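Local coordinates for protein glutaryl-CoA dehydrogenase (Mycobacterium smegmatis, PDB 3SF6) that is a tetrameric flavoprotein of the acyl-CoA dehydrogenase family that binds dihydroflavine-adenine dinucleotide, at residues N184-D189 with A226-E231; R202-P207 with S242-G247; T279-A284 with Q302-M307. All coordinates share one frame; numbering follows the deposited sequence.

Contact 1: N184-D189 with A226-E231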
ATOM      1  N   ASN A 184      28.397 -17.231  10.004  1.00  5.76           N
ATOM      2  CA  ASN A 184      29.798 -17.611  10.148  1.00  7.17           C
ATOM      3  C   ASN A 184      30.037 -18.830  11.052  1.00  7.45           C
ATOM      4  O   ASN A 184      31.185 -19.209  11.272  1.00  8.32           O
ATOM      5  CB  ASN A 184      30.703 -16.489  10.684  1.00  6.61           C
ATOM      6  CG  ASN A 184      30.731 -15.215   9.846  1.00  9.69           C
ATOM      7  OD1 ASN A 184      30.305 -15.173   8.719  1.00 10.14           O
ATOM      8  ND2 ASN A 184      31.267 -14.135  10.453  1.00 10.77           N
ATOM      9  N   GLY A 185      28.994 -19.476  11.579  1.00  7.16           N
ATOM     10  CA  GLY A 185      29.235 -20.472  12.620  1.00  6.70           C
ATOM     11  C   GLY A 185      30.179 -21.600  12.239  1.00  7.81           C
ATOM     12  O   GLY A 185      31.067 -21.941  13.023  1.00  7.27           O
ATOM     13  N   SER A 186      30.026 -22.151  11.035  1.00  8.22           N
ATOM     14  CA  SER A 186      30.819 -23.312  10.585  1.00  9.55           C
ATOM     15  C   SER A 186      32.263 -23.002  10.225  1.00 10.12           C
ATOM     16  O   SER A 186      33.079 -23.933  10.128  1.00 11.16           O
ATOM     17  CB  SER A 186      30.181 -23.962   9.366  1.00 10.70           C
ATOM     18  OG  SER A 186      28.916 -24.464   9.710  1.00 11.86           O
ATOM     19  N   VAL A 187      32.565 -21.715  10.023  1.00  8.56           N
ATOM     20  CA  VAL A 187      33.919 -21.287   9.708  1.00  8.76           C
ATOM     21  C   VAL A 187      34.547 -20.483  10.874  1.00  8.15           C
ATOM     22  O   VAL A 187      35.678 -19.995  10.728  1.00 10.08           O
ATOM     23  CB  VAL A 187      34.023 -20.469   8.417  1.00  9.52           C
ATOM     24  CG1 VAL A 187      33.605 -21.328   7.171  1.00 10.28           C
ATOM     25  CG2 VAL A 187      33.207 -19.204   8.466  1.00 10.04           C
ATOM     26  N   ALA A 188      33.860 -20.405  12.018  1.00  7.53           N
ATOM     27  CA  ALA A 188      34.315 -19.569  13.128  1.00  7.33           C
ATOM     28  C   ALA A 188      35.381 -20.275  13.947  1.00  7.94           C
ATOM     29  O   ALA A 188      35.266 -21.485  14.232  1.00  7.60           O
ATOM     30  CB  ALA A 188      33.151 -19.190  14.042  1.00  6.48           C
ATOM     31  N   ASP A 189      36.400 -19.511  14.335  1.00  7.25           N
ATOM     32  CA  ASP A 189      37.373 -19.924  15.372  1.00  7.31           C
ATOM     33  C   ASP A 189      36.905 -19.702  16.822  1.00  7.79           C
ATOM     34  O   ASP A 189      37.340 -20.381  17.762  1.00  7.89           O
ATOM     35  CB  ASP A 189      38.662 -19.135  15.138  1.00  8.08           C
ATOM     36  CG  ASP A 189      39.234 -19.392  13.762  1.00 11.24           C
ATOM     37  OD1 ASP A 189      39.772 -20.508  13.546  1.00 14.75           O
ATOM     38  OD2 ASP A 189      39.108 -18.509  12.855  1.00 10.00           O
ATOM     39  N   ALA A 226      25.308 -16.540  -0.187  1.00  7.09           N
ATOM     40  CA  ALA A 226      26.739 -16.229  -0.140  1.00  8.44           C
ATOM     41  C   ALA A 226      27.196 -15.869   1.266  1.00  9.44           C
ATOM     42  O   ALA A 226      27.983 -14.972   1.465  1.00 11.30           O
ATOM     43  CB  ALA A 226      27.142 -15.160  -1.178  1.00  8.88           C
ATOM     44  N   SER A 227      26.695 -16.626   2.232  1.00  9.71           N
ATOM     45  CA  SER A 227      27.040 -16.465   3.650  0.50  9.81           C
ATOM     46  C   SER A 227      26.984 -17.865   4.226  1.00 10.26           C
ATOM     47  O   SER A 227      26.281 -18.724   3.695  1.00 11.51           O
ATOM     48  CB  SER A 227      26.022 -15.549   4.352  0.50 10.35           C
ATOM     49  OG  SER A 227      26.333 -15.307   5.721  0.50  8.53           O
ATOM     50  N   VAL A 228      27.704 -18.101   5.302  1.00  8.78           N
ATOM     51  CA  VAL A 228      27.650 -19.356   6.006  1.00  8.15           C
ATOM     52  C   VAL A 228      26.679 -19.170   7.160  1.00  7.43           C
ATOM     53  O   VAL A 228      26.839 -18.220   7.895  1.00  7.86           O
ATOM     54  CB  VAL A 228      29.030 -19.675   6.585  1.00  8.18           C
ATOM     55  CG1 VAL A 228      28.996 -20.901   7.578  1.00 10.17           C
ATOM     56  CG2 VAL A 228      30.029 -19.927   5.468  1.00 10.51           C
ATOM     57  N   THR A 229      25.680 -20.039   7.294  1.00  7.49           N
ATOM     58  CA  THR A 229      24.694 -19.941   8.376  1.00  7.89           C
ATOM     59  C   THR A 229      24.630 -21.312   9.013  1.00  7.97           C
ATOM     60  O   THR A 229      24.515 -22.316   8.285  1.00  7.70           O
ATOM     61  CB  THR A 229      23.296 -19.590   7.846  1.00  9.32           C
ATOM     62  OG1 THR A 229      23.363 -18.529   6.879  1.00  9.18           O
ATOM     63  CG2 THR A 229      22.398 -19.134   9.008  1.00 11.57           C
ATOM     64  N   SER A 230      24.674 -21.389  10.356  1.00  7.23           N
ATOM     65  CA  SER A 230      24.918 -22.654  11.039  1.00  7.22           C
ATOM     66  C   SER A 230      24.056 -22.895  12.263  1.00  7.45           C
ATOM     67  O   SER A 230      23.528 -21.970  12.877  1.00  8.43           O
ATOM     68  CB  SER A 230      26.371 -22.695  11.501  1.00  7.91           C
ATOM     69  OG  SER A 230      27.227 -22.468  10.404  1.00  8.76           O
ATOM     70  N   GLU A 231      23.952 -24.169  12.615  1.00  7.48           N
ATOM     71  CA  GLU A 231      23.522 -24.611  13.932  1.00  8.41           C
ATOM     72  C   GLU A 231      24.774 -24.778  14.812  1.00  7.45           C
ATOM     73  O   GLU A 231      25.755 -25.376  14.351  1.00  8.98           O
ATOM     74  CB  GLU A 231      22.834 -25.958  13.782  1.00  8.74           C
ATOM     75  CG  GLU A 231      22.368 -26.603  15.058  1.00 10.58           C
ATOM     76  CD  GLU A 231      21.889 -28.031  14.851  1.00 14.26           C
ATOM     77  OE1 GLU A 231      22.531 -28.836  14.123  1.00 14.52           O
ATOM     78  OE2 GLU A 231      20.861 -28.343  15.458  1.00 19.91           O
TER
HETATM   79  O   HOH W   1      29.291 -15.815   6.126  1.00  9.08           O
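Ser186 and Ser230 meet hydroxyl to hydroxyl, OG to OG at 2.7 Å, a hydrogen bond in which either oxygen could be the donor. With OG anti to the carbonyl carbon and beside its own backbone N (chi1 -55°), Ser230 turns its hydroxyl up to the turn, where the backbone N of Ser186 also lies 2.9 Å from Ser230 OG. Thr217 OG1 bonds to Ser186 OG as well, tying this end of the turn to a further strand. Gly185 sits just over Ser230, its carbonyl carbon 3.6 Å from Ser230 OG. Val228 belongs to the same closely fitted part, its CG1 resting against Ser186 CB at 3.7 Å.

At the other end the backbones take over. Asn184 N donates to Val228 O over 2.8 Å, reaching the oxygen from above the carbonyl plane, 35° out of it. Beside this bond one ordered water receives the N-H of Val228 and donates to Asn184 OD1. The Asn184 side-chain amide is thus bridged through water at OD1 and bonded from ND2 to Gly146 O.

Packing slackens only at the edge where Val187 CG1 meets Val228 CG2 at 4.2 Å, both valines being partly exposed.

The loop itself is turn-like, Val187 N bonding back to Asn184 O. It leaves strand 172-183 and settles against the start of strand 229-240, the antiparallel neighbour of that strand. The side chain of Asn184 is about 7 Å from the bound dihydroflavine-adenine dinucleotide. Through the bond from Asn184 N to Val228 O, the antiparallel pairing of the two strands, in which Ser230 bonds to Ile182, carries on into the turn, within the middle beta domain of the acyl-CoA dehydrogenase fold.

Contact 2: R202-P207 with S242-G247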
ATOM      1  N   ARG A 202      24.404 -14.430  30.754  1.00 10.98           N
ATOM      2  CA  ARG A 202      25.850 -14.208  30.698  1.00 10.58           C
ATOM      3  C   ARG A 202      26.340 -14.548  29.284  1.00 10.05           C
ATOM      4  O   ARG A 202      25.668 -15.272  28.541  1.00  9.13           O
ATOM      5  CB  ARG A 202      26.589 -15.090  31.712  1.00 11.92           C
ATOM      6  CG  ARG A 202      26.284 -14.765  33.185  1.00 13.19           C
ATOM      7  CD  ARG A 202      26.791 -13.389  33.594  1.00 14.72           C
ATOM      8  NE  ARG A 202      26.622 -13.147  35.038  1.00 15.67           N
ATOM      9  CZ  ARG A 202      25.538 -12.610  35.582  1.00 20.17           C
ATOM     10  NH1 ARG A 202      24.509 -12.258  34.841  1.00 16.76           N
ATOM     11  NH2 ARG A 202      25.481 -12.415  36.909  1.00 20.90           N
ATOM     12  N   GLY A 203      27.530 -14.047  28.930  1.00  9.50           N
ATOM     13  CA  GLY A 203      28.169 -14.325  27.640  1.00  9.05           C
ATOM     14  C   GLY A 203      29.553 -14.935  27.835  1.00  8.93           C
ATOM     15  O   GLY A 203      30.234 -14.631  28.818  1.00  8.01           O
ATOM     16  N   PHE A 204      29.913 -15.820  26.917  1.00  8.17           N
ATOM     17  CA  PHE A 204      31.134 -16.589  26.959  1.00  8.01           C
ATOM     18  C   PHE A 204      31.869 -16.527  25.636  1.00  7.59           C
ATOM     19  O   PHE A 204      31.261 -16.544  24.563  1.00  6.93           O
ATOM     20  CB  PHE A 204      30.831 -18.059  27.313  1.00  8.55           C
ATOM     21  CG  PHE A 204      30.170 -18.206  28.647  1.00  8.24           C
ATOM     22  CD1 PHE A 204      28.801 -18.061  28.773  1.00  8.95           C
ATOM     23  CD2 PHE A 204      30.933 -18.433  29.800  1.00 11.51           C
ATOM     24  CE1 PHE A 204      28.203 -18.156  30.028  1.00 12.03           C
ATOM     25  CE2 PHE A 204      30.327 -18.494  31.056  1.00 10.25           C
ATOM     26  CZ  PHE A 204      28.971 -18.373  31.151  1.00 11.61           C
ATOM     27  N   VAL A 205      33.188 -16.438  25.742  1.00  6.89           N
ATOM     28  CA  VAL A 205      34.093 -16.526  24.629  1.00  7.35           C
ATOM     29  C   VAL A 205      34.448 -18.012  24.469  1.00  8.31           C
ATOM     30  O   VAL A 205      35.131 -18.604  25.323  1.00  9.00           O
ATOM     31  CB  VAL A 205      35.363 -15.656  24.890  1.00  7.63           C
ATOM     32  CG1 VAL A 205      36.374 -15.829  23.715  1.00  8.81           C
ATOM     33  CG2 VAL A 205      34.959 -14.161  25.140  1.00  8.82           C
ATOM     34  N   VAL A 206      33.913 -18.636  23.423  1.00  7.17           N
ATOM     35  CA  VAL A 206      33.981 -20.105  23.278  1.00  7.30           C
ATOM     36  C   VAL A 206      34.850 -20.445  22.071  1.00  7.80           C
ATOM     37  O   VAL A 206      34.394 -20.295  20.924  1.00  8.06           O
ATOM     38  CB  VAL A 206      32.598 -20.745  23.088  1.00  7.29           C
ATOM     39  CG1 VAL A 206      32.712 -22.303  23.163  1.00  8.42           C
ATOM     40  CG2 VAL A 206      31.593 -20.214  24.154  1.00  8.54           C
ATOM     41  N   PRO A 207      36.090 -20.895  22.308  1.00  8.36           N
ATOM     42  CA  PRO A 207      36.829 -21.428  21.163  1.00  8.81           C
ATOM     43  C   PRO A 207      36.069 -22.591  20.548  1.00  8.80           C
ATOM     44  O   PRO A 207      35.587 -23.494  21.254  1.00  9.77           O
ATOM     45  CB  PRO A 207      38.157 -21.845  21.767  1.00 10.49           C
ATOM     46  CG  PRO A 207      38.222 -21.103  23.086  1.00  9.33           C
ATOM     47  CD  PRO A 207      36.842 -21.054  23.568  1.00  8.62           C
ATOM     48  N   SER A 242      37.461 -17.840  33.237  1.00 14.85           N
ATOM     49  CA  SER A 242      38.104 -16.778  32.482  1.00 15.14           C
ATOM     50  C   SER A 242      37.475 -16.620  31.074  1.00 13.03           C
ATOM     51  O   SER A 242      37.792 -15.662  30.394  1.00 14.93           O
ATOM     52  CB  SER A 242      39.602 -17.000  32.358  1.00 16.62           C
ATOM     53  OG  SER A 242      39.893 -18.244  31.750  1.00 17.43           O
ATOM     54  N   ALA A 243      36.654 -17.586  30.655  1.00 12.28           N
ATOM     55  CA  ALA A 243      35.935 -17.530  29.353  1.00 11.52           C
ATOM     56  C   ALA A 243      34.705 -16.643  29.419  1.00 10.50           C
ATOM     57  O   ALA A 243      34.168 -16.229  28.379  1.00  9.19           O
ATOM     58  CB  ALA A 243      35.512 -18.984  28.886  1.00 11.31           C
ATOM     59  N   ARG A 244      34.249 -16.346  30.631  1.00 10.67           N
ATOM     60  CA  ARG A 244      33.067 -15.491  30.799  1.00  9.53           C
ATOM     61  C   ARG A 244      33.434 -14.059  30.463  1.00  9.36           C
ATOM     62  O   ARG A 244      34.506 -13.600  30.818  1.00 10.76           O
ATOM     63  CB  ARG A 244      32.547 -15.605  32.247  1.00 10.96           C
ATOM     64  CG  ARG A 244      31.354 -14.725  32.573  1.00 12.78           C
ATOM     65  CD  ARG A 244      30.922 -14.895  34.059  1.00 14.95           C
ATOM     66  NE  ARG A 244      32.049 -14.831  34.991  1.00 19.99           N
ATOM     67  CZ  ARG A 244      32.489 -13.727  35.602  1.00 21.35           C
ATOM     68  NH1 ARG A 244      31.891 -12.557  35.423  1.00 21.40           N
ATOM     69  NH2 ARG A 244      33.537 -13.798  36.411  1.00 25.77           N
ATOM     70  N   LEU A 245      32.539 -13.353  29.776  1.00  8.65           N
ATOM     71  CA  LEU A 245      32.708 -11.910  29.546  1.00  8.21           C
ATOM     72  C   LEU A 245      32.379 -11.186  30.844  1.00  9.35           C
ATOM     73  O   LEU A 245      31.223 -11.156  31.257  1.00  9.24           O
ATOM     74  CB  LEU A 245      31.756 -11.458  28.430  1.00  8.10           C
ATOM     75  CG  LEU A 245      32.067 -11.919  27.014  1.00  7.90           C
ATOM     76  CD1 LEU A 245      30.816 -11.559  26.130  1.00  7.44           C
ATOM     77  CD2 LEU A 245      33.315 -11.221  26.447  1.00  7.55           C
ATOM     78  N   PRO A 246      33.397 -10.598  31.513  1.00  9.63           N
ATOM     79  CA  PRO A 246      33.105 -10.059  32.832  1.00 11.51           C
ATOM     80  C   PRO A 246      32.122  -8.899  32.860  1.00 11.28           C
ATOM     81  O   PRO A 246      31.457  -8.678  33.864  1.00 12.49           O
ATOM     82  CB  PRO A 246      34.500  -9.611  33.347  1.00 13.84           C
ATOM     83  CG  PRO A 246      35.314  -9.408  32.106  1.00 13.60           C
ATOM     84  CD  PRO A 246      34.823 -10.448  31.149  1.00 10.90           C
ATOM     85  N   GLY A 247      32.052  -8.126  31.785  1.00 10.14           N
ATOM     86  CA  GLY A 247      31.244  -6.920  31.789  1.00 10.39           C
ATOM     87  C   GLY A 247      29.787  -7.148  31.416  1.00 10.47           C
ATOM     88  O   GLY A 247      28.963  -6.239  31.600  1.00 12.12           O
TER
HETATM   89  O   HOH W   2      28.876 -12.609  31.104  1.00  5.74           O
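Two torsions set the faces of this contact: Phe204 carries its ring anti to the carbonyl carbon (chi1 -60°), which swings it over Arg244 and puts Phe204 CE2 3.8 Å from Arg244 CB, and Arg244 sends CG anti to the backbone N (chi1 178°), onward by the ring and Gly203 O. The two side chains cross aslant, ring and guanidinium planes nearly perpendicular. It is the aliphatic part of Arg244, CB and CG, that the phenylalanine meets. Beyond CG the arginine chain bends at chi3, and its NE forms a salt bridge with Asp241. Trp173 adds an edge-to-face contact with the Phe204 ring.

Between these groups the backbones pair through a single beta bridge, Phe204 with Arg244. Leu245 N donates to Gly203 O at 2.8 Å, almost straight at 177°, and Val205 N donates to Ala243 O, also at 2.8 Å. The alpha carbons add CA-H...O contacts, the shorter from Phe204 CA to Ala243 O at 3.4 Å. Beyond the bridge a water links Gly203 N to Leu245 O.

On the face away from the ring, Val205 CG2 touches Leu245 CD2 at 3.6 Å, the two side chains crossing at about a right angle. Leu245 also lies along Gly203, with Leu245 CB 3.5 Å from Gly203 O. Helix 129-140 covers this face through Gln131 and Trp135, and Gln131 NE2 takes the carbonyl of Arg244.

Strand 200-207 is an outer strand of its sheet, with Phe204 bonded on its other side to Val193. The segment leading from strand 229-240 toward helix 252-286 therefore borrows that edge: two near-linear amide bonds pin it there, and the packing on either face probably limits water's access to them.

Contact 3: T279-A284 with Q302-M307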
ATOM      1  N   THR A 279      20.070  -0.342 -11.508  1.00  6.09           N
ATOM      2  CA  THR A 279      19.831  -1.360 -12.511  1.00  5.98           C
ATOM      3  C   THR A 279      18.544  -1.023 -13.289  1.00  6.01           C
ATOM      4  O   THR A 279      18.540  -1.038 -14.537  1.00  6.32           O
ATOM      5  CB  THR A 279      19.781  -2.770 -11.876  1.00  7.07           C
ATOM      6  OG1 THR A 279      21.073  -3.111 -11.332  1.00  7.67           O
ATOM      7  CG2 THR A 279      19.382  -3.799 -12.950  1.00  7.37           C
ATOM      8  N   ALA A 280      17.477  -0.725 -12.570  1.00  5.19           N
ATOM      9  CA  ALA A 280      16.185  -0.389 -13.182  1.00  6.20           C
ATOM     10  C   ALA A 280      16.263   0.894 -13.990  1.00  6.42           C
ATOM     11  O   ALA A 280      15.662   0.974 -15.070  1.00  6.68           O
ATOM     12  CB  ALA A 280      15.072  -0.281 -12.117  1.00  5.87           C
ATOM     13  N   LEU A 281      16.989   1.896 -13.493  1.00  6.50           N
ATOM     14  CA  LEU A 281      17.145   3.171 -14.202  1.00  6.54           C
ATOM     15  C   LEU A 281      17.874   2.985 -15.529  1.00  7.79           C
ATOM     16  O   LEU A 281      17.431   3.472 -16.590  1.00  8.45           O
ATOM     17  CB  LEU A 281      17.850   4.230 -13.364  1.00  7.52           C
ATOM     18  CG  LEU A 281      17.014   4.844 -12.242  1.00 10.23           C
ATOM     19  CD1 LEU A 281      17.913   5.530 -11.201  1.00 12.15           C
ATOM     20  CD2 LEU A 281      15.991   5.816 -12.842  1.00 14.46           C
ATOM     21  N   ALA A 282      18.969   2.231 -15.495  1.00  6.71           N
ATOM     22  CA  ALA A 282      19.737   1.969 -16.712  1.00  7.04           C
ATOM     23  C   ALA A 282      18.925   1.190 -17.728  1.00  7.15           C
ATOM     24  O   ALA A 282      18.912   1.513 -18.926  1.00  8.14           O
ATOM     25  CB  ALA A 282      21.048   1.232 -16.360  1.00  9.33           C
ATOM     26  N   TYR A 283      18.195   0.186 -17.245  1.00  6.78           N
ATOM     27  CA  TYR A 283      17.387  -0.659 -18.110  1.00  7.24           C
ATOM     28  C   TYR A 283      16.247   0.154 -18.713  1.00  7.08           C
ATOM     29  O   TYR A 283      15.903   0.012 -19.889  1.00  7.74           O
ATOM     30  CB  TYR A 283      16.796  -1.833 -17.330  1.00  7.77           C
ATOM     31  CG  TYR A 283      16.300  -2.946 -18.250  1.00  5.61           C
ATOM     32  CD1 TYR A 283      17.197  -3.777 -18.899  1.00  9.79           C
ATOM     33  CD2 TYR A 283      14.935  -3.174 -18.445  1.00  5.86           C
ATOM     34  CE1 TYR A 283      16.750  -4.794 -19.741  1.00  9.80           C
ATOM     35  CE2 TYR A 283      14.488  -4.171 -19.251  1.00  6.27           C
ATOM     36  CZ  TYR A 283      15.388  -4.985 -19.907  1.00  7.73           C
ATOM     37  OH  TYR A 283      14.928  -6.003 -20.750  1.00  9.39           O
ATOM     38  N   ALA A 284      15.658   1.032 -17.915  1.00  6.83           N
ATOM     39  CA  ALA A 284      14.506   1.835 -18.403  1.00  7.65           C
ATOM     40  C   ALA A 284      14.928   2.779 -19.525  1.00  8.71           C
ATOM     41  O   ALA A 284      14.121   3.158 -20.365  1.00  8.98           O
ATOM     42  CB  ALA A 284      13.855   2.653 -17.255  1.00  8.14           C
ATOM     43  N   GLN A 302       6.477   6.261 -12.723  1.00  5.42           N
ATOM     44  CA  GLN A 302       5.912   6.154 -11.385  1.00  5.10           C
ATOM     45  C   GLN A 302       6.796   5.286 -10.483  1.00  5.51           C
ATOM     46  O   GLN A 302       7.139   5.663  -9.354  1.00  4.85           O
ATOM     47  CB  GLN A 302       4.519   5.578 -11.451  1.00  6.00           C
ATOM     48  CG  GLN A 302       3.877   5.408 -10.062  1.00  7.81           C
ATOM     49  CD  GLN A 302       2.480   4.843 -10.193  1.00 15.07           C
ATOM     50  OE1 GLN A 302       2.280   3.788 -10.765  1.00 18.71           O
ATOM     51  NE2 GLN A 302       1.518   5.555  -9.689  1.00 22.11           N
ATOM     52  N   LYS A 303       7.155   4.115 -10.998  1.00  4.61           N
ATOM     53  CA  LYS A 303       8.056   3.229 -10.263  1.00  4.87           C
ATOM     54  C   LYS A 303       9.387   3.873  -9.968  1.00  5.04           C
ATOM     55  O   LYS A 303       9.887   3.788  -8.851  1.00  5.21           O
ATOM     56  CB  LYS A 303       8.279   1.909 -10.983  1.00  4.79           C
ATOM     57  CG  LYS A 303       7.016   1.087 -11.150  1.00  6.20           C
ATOM     58  CD  LYS A 303       7.250  -0.161 -12.005  1.00  5.49           C
ATOM     59  CE  LYS A 303       5.964  -0.972 -12.134  1.00  6.80           C
ATOM     60  NZ  LYS A 303       6.250  -2.226 -12.932  1.00  6.64           N
ATOM     61  N   LEU A 304      10.003   4.475 -10.978  1.00  4.70           N
ATOM     62  CA  LEU A 304      11.340   5.068 -10.810  1.00  5.58           C
ATOM     63  C   LEU A 304      11.278   6.238  -9.785  1.00  5.81           C
ATOM     64  O   LEU A 304      12.155   6.350  -8.930  1.00  6.21           O
ATOM     65  CB  LEU A 304      11.870   5.522 -12.172  1.00  6.78           C
ATOM     66  CG  LEU A 304      12.083   4.433 -13.188  1.00  7.39           C
ATOM     67  CD1 LEU A 304      12.418   5.079 -14.555  1.00  7.32           C
ATOM     68  CD2 LEU A 304      13.203   3.420 -12.708  1.00  8.47           C
ATOM     69  N   ALA A 305      10.232   7.056  -9.868  1.00  5.83           N
ATOM     70  CA  ALA A 305      10.057   8.155  -8.901  1.00  6.06           C
ATOM     71  C   ALA A 305       9.859   7.630  -7.484  1.00  5.50           C
ATOM     72  O   ALA A 305      10.484   8.114  -6.513  1.00  5.59           O
ATOM     73  CB  ALA A 305       8.884   9.081  -9.311  1.00  6.25           C
ATOM     74  N   ASP A 306       8.960   6.645  -7.330  1.00  4.53           N
ATOM     75  CA  ASP A 306       8.681   6.082  -6.014  1.00  4.62           C
ATOM     76  C   ASP A 306       9.921   5.432  -5.384  1.00  5.40           C
ATOM     77  O   ASP A 306      10.193   5.635  -4.178  1.00  5.42           O
ATOM     78  CB  ASP A 306       7.539   5.076  -6.092  1.00  5.39           C
ATOM     79  CG  ASP A 306       6.169   5.700  -6.381  1.00  6.74           C
ATOM     80  OD1 ASP A 306       5.987   6.938  -6.283  1.00  8.18           O
ATOM     81  OD2 ASP A 306       5.226   4.886  -6.617  1.00  9.93           O
ATOM     82  N   MET A 307      10.641   4.638  -6.160  1.00  4.39           N
ATOM     83  CA  MET A 307      11.854   4.009  -5.672  1.00  4.75           C
ATOM     84  C   MET A 307      12.900   5.037  -5.286  1.00  5.55           C
ATOM     85  O   MET A 307      13.553   4.894  -4.253  1.00  5.66           O
ATOM     86  CB  MET A 307      12.419   3.017  -6.680  1.00  4.51           C
ATOM     87  CG  MET A 307      11.571   1.801  -6.916  1.00  5.50           C
ATOM     88  SD  MET A 307      12.381   0.559  -7.976  1.00  7.47           S
ATOM     89  CE  MET A 307      12.380   1.398  -9.556  1.00  6.83           C
TER
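Leu304 is the main bump, projecting from helix 302-307 into a shallow hollow between Ala280, Leu281 and Ala284 of helix 279-284. Its two methyls divide the hollow. Leu304 CD2 meets Leu281 CD2 at 3.7 Å and reaches Ala280 CB at 4.2 Å, whereas Leu304 CD1 settles on Ala284 CB at 3.9 Å. The small alanines, one helical turn apart, form the floor, and Leu281 is the wall: its beta carbon does not face the partner helix, but CG, anti to the carbonyl carbon (chi1 -74°), carries CD2 across to the leucine.

A turn further along, Met307 bends at chi3 (-69°) and drops its CE methyl to 4.1 Å from Ala280 CB. That alanine thus has Leu304 and Met307 against the same methyl. The helices run nearly antiparallel, 153° between their directions, with the segment axes 10.7 Å apart at closest; the long side chains of Leu304 and Met307 bridge that spacing to the alanines.

Around this patch the tetramer closes in: Leu396 of the second subunit packs on Leu281 and Thr397 of that subunit on Leu304, while Asp306 forms a salt bridge with Arg344 of the second subunit. No hydrogen bond passes between the two segments. Everything that touches is buried and apolar, so the pairing probably rests on shape and exclusion of water.

Contacts 1 and 2 are neighbours in the beta region, centres 20 Å apart and nearest atoms about 4 Å apart, and their segments alternate along the chain: 184-189, 202-207, 226-231, 242-247. Strand 229-240 begins within contact 1 and leads toward the later segment of contact 2, so one strand runs between them. Contact 3 comes afterwards, in the helical C-terminal part, on helices 252-286 and 298-327; its centre is 35 Å from that of contact 1 and 49 Å from that of contact 2, on the opposite side of the chain's centre from contact 2. The first two thus join parts of the beta region to one another, and the third lies where subunits assemble.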